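Local coordinates for probable secreted solute-binding lipoprotein (Streptomyces coelicolor, PDB 3I3V) that probably binds a solute outside the cell membrane and delivers it to a membrane transporter for uptake, at residues C[54-59]-C[73-78]; C[132-137]-C[160-165]; C[234-237]-C[241-244]; C[263-268]-C[345-350]. One frame throughout, in Å; residues are numbered along the deposited sequence.

How the contacts relate
Contact 1 (54-59 with 73-78) lies in the lobe built on the mixed sheet of strands 41-46, 9-14, 67-70 and 289-292. Contacts 2, 3 and 4 gather round the other, branched sheet, and their centres lie about 36 to 46 Å from that of contact 1. The four follow one another along the chain. Contacts 2 and 3, with centres about 9 Å apart, meet through the paired strands 163-166 and 242-246. The centres of contacts 3 and 4 are about 18 Å apart, and contact 4 is tied to contact 2 by the Arg132-Glu264 salt bridge. Two lobes on separate sheets fit the solute-binding protein fold, in which ligand is typically held between lobes.

Contact 1: residues C[54-59]-C[73-78]; sequences VYETSR and YDKTLA
The ammonium group of Lys75 is gripped by both oxygens of Glu56, in a salt bridge where the hydrogen bond from NZ to OE1, at 3.0 Å, is the sounder and that to OE2, at 3.2 Å, is weak. NZ lies on the syn side of OE1, 24° out of the carboxylate plane. The two side chains come from opposite directions. Glu56 reaches out from its helix with its chain extended beyond CG. In Lys75, CG stands anti to the backbone N (chi1 -177°), which brings it to 3.3 Å from Glu56 OE2; further out the chain bends, with chi3 at -89°, and NZ comes round to the two oxygens. A long, flexible lysine suits this place, since the nearest CA atoms of the two segments, those of Glu56 and Thr76, are 9.8 Å apart. Glu56 OE2 has a stronger partner in the indole NE1 of Trp79, and two donors of this kind would probably favour the ionised carboxylate. The turn that carries Lys75 is braced from within, Tyr73 N bonding to Thr76 OG1 at 3.2 Å and Leu77 N to Tyr73 O at 2.9 Å. This is a surface contact on the flank of a lobe. Helix 51-60, which links strands 41-46 and 67-70, sets Val54 and Tyr55 against His13 of strand 9-14 and turns Glu56 toward the loop that runs from strand 67-70 into helix 79-82.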
# COMPACT_ATOMS: atom_id res chain seq x y z
N VAL C 54 8.74 49.34 39.64
CA VAL C 54 7.40 48.88 40.00
C VAL C 54 7.32 47.37 39.94
O VAL C 54 6.66 46.75 40.77
CB VAL C 54 6.33 49.45 39.06
CG1 VAL C 54 4.94 48.93 39.45
CG2 VAL C 54 6.38 50.97 39.11
N TYR C 55 7.99 46.77 38.95
CA TYR C 55 7.97 45.32 38.84
C TYR C 55 8.69 44.66 40.03
O TYR C 55 8.23 43.66 40.56
CB TYR C 55 8.62 44.86 37.54
CG TYR C 55 8.77 43.36 37.45
CD1 TYR C 55 7.69 42.55 37.15
CD2 TYR C 55 10.00 42.76 37.72
CE1 TYR C 55 7.82 41.16 37.12
CE2 TYR C 55 10.14 41.38 37.70
CZ TYR C 55 9.04 40.59 37.39
OH TYR C 55 9.19 39.22 37.37
N GLU C 56 9.82 45.23 40.44
CA GLU C 56 10.57 44.66 41.57
C GLU C 56 9.76 44.74 42.86
O GLU C 56 9.79 43.82 43.69
CB GLU C 56 11.93 45.36 41.71
CG GLU C 56 12.81 45.11 40.50
CD GLU C 56 14.16 45.79 40.57
OE1 GLU C 56 14.42 46.49 41.57
OE2 GLU C 56 14.95 45.62 39.61
N THR C 57 9.02 45.83 43.04
CA THR C 57 8.20 45.96 44.23
C THR C 57 7.10 44.89 44.19
O THR C 57 6.71 44.36 45.23
CB THR C 57 7.55 47.34 44.31
OG1 THR C 57 8.56 48.35 44.20
CG2 THR C 57 6.80 47.49 45.62
N SER C 58 6.60 44.57 43.00
CA SER C 58 5.56 43.55 42.86
C SER C 58 6.14 42.15 43.06
O SER C 58 5.47 41.28 43.59
CB SER C 58 4.92 43.61 41.47
OG SER C 58 3.95 44.64 41.39
N ARG C 59 7.37 41.96 42.61
CA ARG C 59 8.04 40.67 42.72
C ARG C 59 8.29 40.30 44.19
O ARG C 59 8.10 39.15 44.60
CB ARG C 59 9.36 40.72 41.95
CG ARG C 59 10.24 39.51 42.06
CD ARG C 59 9.63 38.25 41.45
NE ARG C 59 10.56 37.14 41.62
CZ ARG C 59 10.30 36.03 42.29
NH1 ARG C 59 9.11 35.86 42.86
NH2 ARG C 59 11.24 35.10 42.42
N TYR C 73 18.61 47.25 29.99
CA TYR C 73 19.45 48.32 30.48
C TYR C 73 19.90 47.98 31.89
O TYR C 73 19.47 46.97 32.46
CB TYR C 73 18.71 49.66 30.45
CG TYR C 73 17.59 49.82 31.46
CD1 TYR C 73 16.39 49.12 31.34
CD2 TYR C 73 17.74 50.69 32.54
CE1 TYR C 73 15.35 49.28 32.27
CE2 TYR C 73 16.72 50.86 33.48
CZ TYR C 73 15.53 50.16 33.34
OH TYR C 73 14.53 50.36 34.26
N ASP C 74 20.75 48.83 32.46
CA ASP C 74 21.31 48.62 33.79
C ASP C 74 20.49 47.78 34.77
O ASP C 74 20.92 46.71 35.19
CB ASP C 74 21.61 49.97 34.45
CG ASP C 74 22.39 49.82 35.74
OD1 ASP C 74 21.88 50.24 36.80
OD2 ASP C 74 23.52 49.28 35.69
N LYS C 75 19.30 48.26 35.14
CA LYS C 75 18.45 47.55 36.09
C LYS C 75 17.98 46.15 35.68
O LYS C 75 18.15 45.20 36.44
CB LYS C 75 17.25 48.42 36.46
CG LYS C 75 16.34 47.80 37.51
CD LYS C 75 15.47 48.84 38.22
CE LYS C 75 16.16 49.40 39.43
NZ LYS C 75 16.46 48.31 40.40
N THR C 76 17.39 46.02 34.49
CA THR C 76 16.89 44.72 34.04
C THR C 76 18.04 43.77 33.70
O THR C 76 17.83 42.58 33.52
CB THR C 76 15.95 44.85 32.80
OG1 THR C 76 16.67 45.34 31.66
CG2 THR C 76 14.79 45.80 33.11
N LEU C 77 19.24 44.32 33.64
CA LEU C 77 20.43 43.54 33.34
C LEU C 77 20.76 42.64 34.54
O LEU C 77 21.50 41.66 34.42
CB LEU C 77 21.58 44.51 33.08
CG LEU C 77 22.59 44.36 31.94
CD1 LEU C 77 22.03 43.56 30.79
CD2 LEU C 77 22.97 45.77 31.48
N ALA C 78 20.18 42.97 35.69
CA ALA C 78 20.41 42.23 36.93
C ALA C 78 19.30 41.25 37.29
O ALA C 78 19.44 40.51 38.26
CB ALA C 78 20.61 43.21 38.09

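Contact 2: residues C[132-137]-C[160-165]; sequences RALLDR and KGIAPV
Arg137, whose backbone and CB touch Lys160 and Ile162, turns its guanidinium back along its own helix: one face lies over Ala133 O, 3.7 Å from the plane and offset toward the rim. The cationic group thus stays beside a carbonyl of the preceding turn, while the root of the side chain serves the contact, CB standing 4.4 Å from Ile162 CD1. Lys160 lies alongside the helix, its CG 3.9 Å from Arg137 O, and a long polar chain is at home on this exposed border. The apolar centre belongs to Leu134 and Ile162, which cross obliquely; branched apolar side chains suit the space between helix and chain, which they fill. Their CD1 methyls meet at 3.3 Å, tighter than ordinary van der Waals contact, and Leu134 CD1 also lies 3.9 Å from Ile162 CG2. With CG1 anti to the carbonyl carbon (chi1 -53°), Ile162 sends its longer branch at the helix. Gly161, at positive phi, is the C-prime residue of a Schellman motif that closes helix 147-159, with Ile162 N bonded to Leu157 O and Gly161 N to Arg158 O; the chain then enters strand 163-166. Cutting Ile162 back to an alanine would probably leave a gap beside Leu134 CD1 and remove its closest partner in the other segment. Leu134 also touches Glu240 of the loop before strand 242-246 and Ala243 within that strand.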
# COMPACT_ATOMS: atom_id res chain seq x y z
N ARG C 132 19.44 64.16 -1.25
CA ARG C 132 19.92 64.26 -2.63
C ARG C 132 19.71 65.62 -3.28
O ARG C 132 20.59 66.15 -3.95
CB ARG C 132 19.24 63.20 -3.50
CG ARG C 132 20.00 61.90 -3.57
CD ARG C 132 21.25 62.06 -4.38
NE ARG C 132 21.94 60.78 -4.58
CZ ARG C 132 23.05 60.64 -5.28
NH1 ARG C 132 23.60 61.70 -5.86
NH2 ARG C 132 23.61 59.45 -5.41
N ALA C 133 18.53 66.19 -3.08
CA ALA C 133 18.23 67.50 -3.65
C ALA C 133 19.34 68.48 -3.26
O ALA C 133 19.79 69.26 -4.09
CB ALA C 133 16.90 68.00 -3.14
N LEU C 134 19.78 68.42 -2.01
CA LEU C 134 20.83 69.32 -1.55
C LEU C 134 22.23 68.92 -2.04
O LEU C 134 23.07 69.79 -2.28
CB LEU C 134 20.79 69.43 -0.02
CG LEU C 134 19.66 70.29 0.56
CD1 LEU C 134 19.92 71.76 0.30
CD2 LEU C 134 18.33 69.89 -0.06
N LEU C 135 22.48 67.62 -2.17
CA LEU C 135 23.78 67.17 -2.66
C LEU C 135 23.90 67.58 -4.13
O LEU C 135 25.00 67.87 -4.62
CB LEU C 135 23.94 65.65 -2.53
CG LEU C 135 24.12 65.06 -1.13
CD1 LEU C 135 24.32 63.55 -1.22
CD2 LEU C 135 25.31 65.71 -0.45
N ASP C 136 22.76 67.61 -4.83
CA ASP C 136 22.72 68.00 -6.23
C ASP C 136 22.99 69.50 -6.38
O ASP C 136 23.78 69.90 -7.24
CB ASP C 136 21.37 67.67 -6.86
CG ASP C 136 21.24 66.19 -7.25
OD1 ASP C 136 22.27 65.50 -7.37
OD2 ASP C 136 20.10 65.73 -7.45
N ARG C 137 22.35 70.32 -5.55
CA ARG C 137 22.57 71.77 -5.62
C ARG C 137 24.05 72.09 -5.42
O ARG C 137 24.57 73.06 -5.99
CB ARG C 137 21.79 72.51 -4.54
CG ARG C 137 20.31 72.20 -4.42
CD ARG C 137 19.62 73.27 -3.56
NE ARG C 137 18.43 72.78 -2.86
CZ ARG C 137 17.36 72.25 -3.44
NH1 ARG C 137 17.30 72.14 -4.76
NH2 ARG C 137 16.33 71.84 -2.70
N LYS C 160 27.82 76.40 -0.99
CA LYS C 160 26.52 76.88 -1.43
C LYS C 160 25.74 77.36 -0.22
O LYS C 160 24.56 77.69 -0.31
CB LYS C 160 25.74 75.76 -2.14
CG LYS C 160 26.50 75.06 -3.26
CD LYS C 160 27.07 76.03 -4.30
CE LYS C 160 25.98 76.84 -4.99
NZ LYS C 160 26.58 77.76 -6.00
N GLY C 161 26.42 77.39 0.93
CA GLY C 161 25.79 77.85 2.16
C GLY C 161 24.89 76.82 2.82
O GLY C 161 24.00 77.19 3.59
N ILE C 162 25.12 75.55 2.52
CA ILE C 162 24.32 74.47 3.09
C ILE C 162 25.15 73.68 4.11
O ILE C 162 26.26 73.23 3.82
CB ILE C 162 23.82 73.50 2.00
CG1 ILE C 162 23.11 74.29 0.90
CG2 ILE C 162 22.92 72.45 2.62
CD1 ILE C 162 22.71 73.46 -0.31
N ALA C 163 24.62 73.53 5.32
CA ALA C 163 25.33 72.80 6.36
C ALA C 163 25.44 71.34 5.93
O ALA C 163 24.54 70.80 5.31
CB ALA C 163 24.58 72.91 7.69
N PRO C 164 26.58 70.70 6.24
CA PRO C 164 26.83 69.30 5.89
C PRO C 164 26.14 68.31 6.83
O PRO C 164 24.95 68.01 6.63
CB PRO C 164 28.35 69.20 5.92
CG PRO C 164 28.72 70.17 6.98
CD PRO C 164 27.83 71.35 6.67
N VAL C 165 26.85 67.79 7.83
CA VAL C 165 26.23 66.85 8.77
C VAL C 165 25.72 67.58 10.01
O VAL C 165 26.46 68.29 10.67
CB VAL C 165 27.21 65.72 9.24
CG1 VAL C 165 26.47 64.74 10.12
CG2 VAL C 165 27.80 64.98 8.06

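Contact 3: residues C[234-237]-C[241-244]; sequences TTQF and EAAV
Glu241 brings the chain back to the helix it has just left, its N bonding to Gln236 O at 2.6 Å. This N-H comes nearly along the C=O axis (C=O...N angle 169°), and Glu241 CB rests 3.5 Å from the same oxygen while the acidic end leads away. Ala242 N follows as a second donor to Gln236 O, at 3.1 Å, but it stands above the carbonyl plane, 56° out of it. The methyl of Ala242 points toward the helix and lies 4.0 Å from Gln236 NE2; a small residue fits here, because it also packs on Ala163 and Thr166 of the neighbouring strand. Its carbonyl O lies 3.7 Å from Phe237 CD2. At Ala243 the strand turns a corner, and the carbonyl O comes within 3.4 Å of Phe237 CE2. Val244 closes the run with its backbone C 4.0 Å from Phe237 CD2. Phe237 gets there because its CG is anti to the backbone N (chi1 -171°), which swings the ring back toward the strand although its CB points away. A serine at Phe237 would probably open a gap beside the backbone of 242-244 and leave this corner without its apolar cover. Gln236 O, near the end of helix 230-238, accepts from two successive amides, one just before strand 242-246 and one at its first residue, with the Phe237 ring lying obliquely by the carbonyls of Ala242 and Ala243.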
# COMPACT_ATOMS: atom_id res chain seq x y z
N THR C 234 17.13 67.67 14.16
CA THR C 234 15.86 67.34 13.52
C THR C 234 15.31 68.52 12.72
O THR C 234 14.76 68.34 11.63
CB THR C 234 14.84 66.90 14.58
OG1 THR C 234 15.11 65.54 14.95
CG2 THR C 234 13.41 67.03 14.06
N THR C 235 15.44 69.73 13.26
CA THR C 235 14.95 70.91 12.56
C THR C 235 15.80 71.21 11.33
O THR C 235 15.27 71.34 10.24
CB THR C 235 14.94 72.15 13.49
OG1 THR C 235 13.78 72.11 14.33
CG2 THR C 235 14.91 73.43 12.68
N GLN C 236 17.11 71.33 11.52
CA GLN C 236 18.01 71.65 10.41
C GLN C 236 17.84 70.75 9.19
O GLN C 236 17.90 71.23 8.06
CB GLN C 236 19.47 71.60 10.88
CG GLN C 236 19.87 72.78 11.74
CD GLN C 236 21.35 72.82 12.07
OE1 GLN C 236 21.81 73.72 12.77
NE2 GLN C 236 22.09 71.84 11.57
N PHE C 237 17.63 69.46 9.42
CA PHE C 237 17.45 68.54 8.30
C PHE C 237 16.06 68.65 7.67
O PHE C 237 15.93 68.60 6.45
CB PHE C 237 17.72 67.10 8.75
CG PHE C 237 17.78 66.12 7.62
CD1 PHE C 237 16.62 65.55 7.11
CD2 PHE C 237 19.00 65.78 7.05
CE1 PHE C 237 16.67 64.66 6.04
CE2 PHE C 237 19.06 64.89 5.99
CZ PHE C 237 17.89 64.33 5.48
N GLU C 241 18.27 72.66 5.87
CA GLU C 241 19.35 73.61 6.07
C GLU C 241 20.66 72.82 6.13
O GLU C 241 21.74 73.36 5.94
CB GLU C 241 19.14 74.42 7.35
CG GLU C 241 17.91 75.33 7.31
CD GLU C 241 17.94 76.32 6.14
OE1 GLU C 241 18.95 77.04 5.98
OE2 GLU C 241 16.94 76.38 5.38
N ALA C 242 20.54 71.52 6.41
CA ALA C 242 21.69 70.62 6.46
C ALA C 242 21.30 69.43 5.60
O ALA C 242 20.14 69.04 5.59
CB ALA C 242 21.99 70.19 7.89
N ALA C 243 22.26 68.84 4.90
CA ALA C 243 21.99 67.73 4.00
C ALA C 243 22.22 66.31 4.52
O ALA C 243 21.75 65.35 3.91
CB ALA C 243 22.78 67.93 2.72
N VAL C 244 22.95 66.16 5.62
CA VAL C 244 23.20 64.81 6.13
C VAL C 244 22.83 64.68 7.59
O VAL C 244 23.02 65.61 8.38
CB VAL C 244 24.67 64.40 5.96
CG1 VAL C 244 24.84 62.93 6.36
CG2 VAL C 244 25.12 64.61 4.52

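Contact 4: residues C[263-268]-C[345-350]; sequences TEVGGW and QRLGSE
Strand 263-266 of the branched sheet meets the loop between helix 339-345 and strand 352-354 through one leucine, Leu347, set against Val265 and Gly266. The two methyls of Leu347 divide the work. CD1 sits 3.7 Å from Val265 O, against the strand backbone, whereas CD2 lies 4.1 Å from Val265 CG2 and 4.1 Å from Gly266 O. Val265 and Leu347 run obliquely to one another; Val265 offers CG2 alone, whereas Leu347 uses both its methyls. Val265 carries CG1 anti to the carbonyl carbon, which places CG2 in the crowded position between backbone N and carbonyl carbon and on the side where Leu347 CD2 arrives. The chi1 of Leu347, -113°, lies off the usual staggered values, which makes the exact places of its methyls less certain. A forked leucine suits the site, since it can cover a backbone carbonyl and a side-chain methyl together. Here two distant parts of the chain, 77 residues apart, are joined in one lobe of the solute-binding protein fold: strand 263-266 pairs antiparallel with strand 122-131, Glu264 bonding to Tyr130 and Gly266 to Val128 through the backbone, and Val265 also touches Ala343 of helix 339-345. Past the end of the strand, Trp268 packs into helices 172-182 and 203-217, while Gly267 O takes a hydrogen bond from Tyr130 OH.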
# COMPACT_ATOMS: atom_id res chain seq x y z
N THR C 263 15.36 61.75 -0.31
CA THR C 263 16.35 61.43 0.71
C THR C 263 16.75 59.96 0.56
O THR C 263 15.92 59.10 0.26
CB THR C 263 15.81 61.69 2.16
OG1 THR C 263 15.76 63.10 2.41
CG2 THR C 263 16.73 61.05 3.21
N GLU C 264 18.03 59.68 0.74
CA GLU C 264 18.54 58.33 0.63
C GLU C 264 19.31 57.93 1.88
O GLU C 264 20.01 58.74 2.46
CB GLU C 264 19.46 58.22 -0.58
CG GLU C 264 18.74 58.15 -1.91
CD GLU C 264 19.69 58.11 -3.09
OE1 GLU C 264 20.74 57.43 -2.98
OE2 GLU C 264 19.39 58.74 -4.12
N VAL C 265 19.17 56.67 2.30
CA VAL C 265 19.86 56.20 3.49
C VAL C 265 21.04 55.31 3.16
O VAL C 265 21.00 54.52 2.20
CB VAL C 265 18.91 55.43 4.44
CG1 VAL C 265 17.83 56.36 4.96
CG2 VAL C 265 18.31 54.25 3.73
N GLY C 266 22.09 55.44 3.96
CA GLY C 266 23.29 54.65 3.79
C GLY C 266 24.00 54.52 5.13
O GLY C 266 23.35 54.56 6.18
N GLY C 267 25.31 54.35 5.09
CA GLY C 267 26.08 54.23 6.32
C GLY C 267 27.08 55.37 6.41
O GLY C 267 27.16 56.20 5.50
N TRP C 268 27.83 55.41 7.50
CA TRP C 268 28.82 56.47 7.67
C TRP C 268 30.10 56.10 6.91
O TRP C 268 30.61 54.98 7.04
CB TRP C 268 29.09 56.69 9.16
CG TRP C 268 29.99 57.85 9.42
CD1 TRP C 268 31.35 57.85 9.45
CD2 TRP C 268 29.58 59.22 9.58
NE1 TRP C 268 31.82 59.13 9.61
CE2 TRP C 268 30.76 59.99 9.69
CE3 TRP C 268 28.34 59.87 9.63
CZ2 TRP C 268 30.73 61.38 9.86
CZ3 TRP C 268 28.32 61.25 9.80
CH2 TRP C 268 29.51 61.99 9.91
N GLN C 345 15.76 49.53 6.26
CA GLN C 345 15.59 48.09 6.45
C GLN C 345 16.10 47.30 5.26
O GLN C 345 16.62 46.19 5.43
CB GLN C 345 14.12 47.75 6.70
CG GLN C 345 13.61 48.15 8.07
CD GLN C 345 12.11 48.10 8.17
OE1 GLN C 345 11.41 47.90 7.18
NE2 GLN C 345 11.59 48.28 9.38
N ARG C 346 15.95 47.87 4.06
CA ARG C 346 16.37 47.22 2.82
C ARG C 346 17.87 47.28 2.58
O ARG C 346 18.37 46.74 1.58
CB ARG C 346 15.63 47.81 1.62
CG ARG C 346 14.20 47.31 1.47
CD ARG C 346 13.69 47.53 0.05
NE ARG C 346 12.75 48.64 -0.05
CZ ARG C 346 11.43 48.50 -0.15
NH1 ARG C 346 10.88 47.29 -0.15
NH2 ARG C 346 10.65 49.57 -0.24
N LEU C 347 18.59 47.94 3.47
CA LEU C 347 20.05 48.05 3.38
C LEU C 347 20.60 46.66 3.73
O LEU C 347 20.16 46.04 4.69
CB LEU C 347 20.55 49.09 4.39
CG LEU C 347 21.17 50.42 3.93
CD1 LEU C 347 20.57 50.88 2.61
CD2 LEU C 347 20.95 51.46 5.02
N GLY C 348 21.57 46.18 2.97
CA GLY C 348 22.12 44.86 3.25
C GLY C 348 23.57 44.81 3.67
O GLY C 348 23.96 45.38 4.68
N SER C 349 24.38 44.11 2.88
CA SER C 349 25.80 43.97 3.18
C SER C 349 26.61 45.19 2.78
O SER C 349 27.78 45.31 3.18
CB SER C 349 26.37 42.74 2.47
OG SER C 349 26.43 42.94 1.07
N GLU C 350 26.02 46.09 2.01
CA GLU C 350 26.74 47.29 1.57
C GLU C 350 26.88 48.26 2.73
O GLU C 350 27.35 49.39 2.56
CB GLU C 350 26.01 47.99 0.42
CG GLU C 350 24.97 47.16 -0.30
CD GLU C 350 23.70 47.02 0.51
OE1 GLU C 350 23.02 48.05 0.73
OE2 GLU C 350 23.39 45.89 0.94